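Local coordinates for high potential iron-sulfur protein (Rhodothermus marinus, PDB 3H31) that probably shuttles single electrons in the aerobic respiratory chain by means of a bound [4Fe-4S] cluster, at residues 2-6 against 47-51. Numbering follows the deposited sequence.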
ATOM      1  N   GLU A   2       2.854   1.964 -16.038  0.58  6.67           N
ATOM      2  CA  GLU A   2       1.817   1.578 -15.077  0.58 10.14           C
ATOM      3  C   GLU A   2       2.057   2.514 -13.872  0.58 10.37           C
ATOM      4  O   GLU A   2       3.039   3.193 -13.607  0.58 18.07           O
ATOM      5  CB  GLU A   2       1.715   0.117 -14.762  0.58 18.06           C
ATOM      6  CG  GLU A   2       0.960  -0.625 -15.870  0.58 26.78           C
ATOM      7  CD  GLU A   2       1.800  -1.400 -16.847  0.58 28.97           C
ATOM      8  OE1 GLU A   2       1.739  -2.640 -16.705  0.58 29.48           O
ATOM      9  OE2 GLU A   2       2.480  -0.871 -17.741  0.58 23.85           O
ATOM     10  N   LEU A   3       0.919   2.714 -13.245  1.00 10.25           N
ATOM     11  CA  LEU A   3       0.757   3.282 -11.924  1.00  7.69           C
ATOM     12  C   LEU A   3       1.819   2.750 -10.982  1.00  6.88           C
ATOM     13  O   LEU A   3       1.942   1.516 -10.803  1.00  7.21           O
ATOM     14  CB  LEU A   3      -0.628   2.965 -11.385  1.00  8.34           C
ATOM     15  CG  LEU A   3      -0.914   3.514  -9.983  1.00  9.75           C
ATOM     16  CD1 LEU A   3      -0.875   5.031 -10.056  1.00 11.16           C
ATOM     17  CD2 LEU A   3      -2.220   3.026  -9.436  1.00 13.42           C
ATOM     18  N   THR A   4       2.544   3.628 -10.343  1.00  6.51           N
ATOM     19  CA  THR A   4       3.512   3.319  -9.301  1.00  7.12           C
ATOM     20  C   THR A   4       3.162   4.171  -8.075  1.00  5.87           C
ATOM     21  O   THR A   4       2.699   5.286  -8.191  1.00  7.34           O
ATOM     22  CB  THR A   4       4.989   3.514  -9.682  1.00  8.69           C
ATOM     23  OG1 THR A   4       5.165   4.863 -10.044  1.00 12.17           O
ATOM     24  CG2 THR A   4       5.419   2.624 -10.868  1.00 10.61           C
ATOM     25  N   CYS A   5       3.456   3.603  -6.903  1.00  5.54           N
ATOM     26  CA  CYS A   5       3.065   4.178  -5.620  1.00  5.13           C
ATOM     27  C   CYS A   5       4.195   4.155  -4.612  1.00  5.97           C
ATOM     28  O   CYS A   5       4.011   3.957  -3.427  1.00  7.49           O
ATOM     29  CB  CYS A   5       1.818   3.485  -5.033  1.00  5.88           C
ATOM     30  SG  CYS A   5       0.425   3.525  -6.217  1.00  6.44           S
ATOM     31  N   THR A   6       5.388   4.463  -5.126  1.00  5.73           N
ATOM     32  CA  THR A   6       6.605   4.418  -4.321  1.00  6.55           C
ATOM     33  C   THR A   6       7.169   5.797  -4.034  1.00  6.77           C
ATOM     34  O   THR A   6       8.252   5.896  -3.442  1.00  8.10           O
ATOM     35  CB  THR A   6       7.650   3.536  -5.053  1.00  7.32           C
ATOM     36  OG1 THR A   6       7.710   3.986  -6.385  1.00  8.12           O
ATOM     37  CG2 THR A   6       7.294   2.057  -4.990  1.00  9.27           C
ATOM     38  N   PRO A  47      -8.836   4.634 -10.846  1.00 12.57           N
ATOM     39  CA  PRO A  47      -7.857   3.538 -10.962  1.00 12.74           C
ATOM     40  C   PRO A  47      -6.501   3.944 -11.490  1.00  9.03           C
ATOM     41  O   PRO A  47      -5.579   3.137 -11.521  1.00 11.05           O
ATOM     42  CB  PRO A  47      -8.653   2.656 -11.890  1.00 17.80           C
ATOM     43  CG  PRO A  47      -9.678   3.417 -12.581  1.00 19.38           C
ATOM     44  CD  PRO A  47     -10.014   4.568 -11.742  1.00 15.59           C
ATOM     45  N   ASP A  48      -6.368   5.228 -11.908  1.00  7.87           N
ATOM     46  CA  ASP A  48      -5.128   5.737 -12.414  1.00  7.14           C
ATOM     47  C   ASP A  48      -4.314   6.499 -11.371  1.00  7.53           C
ATOM     48  O   ASP A  48      -3.333   7.110 -11.696  1.00 10.29           O
ATOM     49  CB  ASP A  48      -5.304   6.560 -13.652  1.00  6.82           C
ATOM     50  CG  ASP A  48      -5.797   5.743 -14.827  1.00  7.48           C
ATOM     51  OD1 ASP A  48      -6.208   4.576 -14.681  1.00 10.63           O
ATOM     52  OD2 ASP A  48      -5.696   6.352 -15.945  1.00  6.95           O
ATOM     53  N   GLN A  49      -4.743   6.437 -10.128  1.00  7.65           N
ATOM     54  CA  GLN A  49      -4.085   7.029  -8.972  1.00  8.04           C
ATOM     55  C   GLN A  49      -3.903   5.963  -7.916  1.00  6.41           C
ATOM     56  O   GLN A  49      -4.623   5.003  -7.805  1.00  7.11           O
ATOM     57  CB  GLN A  49      -5.043   8.091  -8.317  0.69  9.72           C
ATOM     58  CG  GLN A  49      -5.243   9.139  -9.377  0.69 14.36           C
ATOM     59  CD  GLN A  49      -6.140  10.158  -8.669  0.69 16.75           C
ATOM     60  OE1 GLN A  49      -7.349   9.963  -8.749  0.69 28.32           O
ATOM     61  NE2 GLN A  49      -5.467  11.049  -7.951  0.69 27.75           N
ATOM     62  N   CYS A  50      -2.924   6.271  -7.029  1.00  6.55           N
ATOM     63  CA  CYS A  50      -2.670   5.398  -5.885  1.00  5.62           C
ATOM     64  C   CYS A  50      -3.795   5.572  -4.850  1.00  5.96           C
ATOM     65  O   CYS A  50      -4.367   6.643  -4.667  1.00  6.78           O
ATOM     66  CB  CYS A  50      -1.335   5.744  -5.237  1.00  5.95           C
ATOM     67  SG  CYS A  50       0.059   5.518  -6.379  1.00  6.31           S
ATOM     68  N   GLY A  51      -4.043   4.455  -4.152  1.00  6.31           N
ATOM     69  CA  GLY A  51      -4.887   4.444  -3.004  1.00  6.45           C
ATOM     70  C   GLY A  51      -4.101   4.832  -1.754  1.00  5.87           C
ATOM     71  O   GLY A  51      -3.019   5.444  -1.810  1.00  5.81           O
TER
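Both methyls of Leu3 lie over one face of the flat peptide group joining Gln49 to Cys50, each about 3.5 Å above its plane. CD2 leans toward the carbonyl end, 3.5 Å from Gln49 O, whereas CD1 lies on the side of the carbonyl carbon away from that oxygen, and over the face of the preceding peptide, 3.6 Å from Asp48 O. A branched aliphatic side chain suits this place, because its fork spans two successive peptides without demanding a hydrogen bond. Holding CG anti to the backbone N (chi1 180°) carries the fork across to the loop, and CD1 also packs against Cys50 SG at 3.8 Å. The side chains of Asp48 and Gln49 start out away from 2-6, as befits polar residues at the surface.

In this high-potential iron-sulfur protein fold, which has little regular secondary structure, 47-51 belongs to the loop between strands 41-42 and 52-53, whereas segment 2-6 precedes helix 13-21. The two segments run in the same direction, with Leu3 beside Asp48 and Cys5 beside Cys50, but no hydrogen bond joins them; the Cys5–Cys50 disulfide ties the N-terminal part of the chain to the loop. Its left-handed twist (chi3 -98°) is near the relaxed right angle. Thr4 O comes within 3.2 Å of Cys50 SG, nearly in line with the extension of the CB–SG bond (about 174°), a direction consistent with a weak attraction between divalent sulfur and a carbonyl oxygen.

The Cys5 backbone is held from elsewhere: its N bonds to Asp26 OD2 and its O to Arg19 NH2, while its buried side chain touches His61. That side chain lies about 10 Å from the iron-sulfur cluster, whose cysteine ligands are Cys35, Cys38, Cys53 and Cys66.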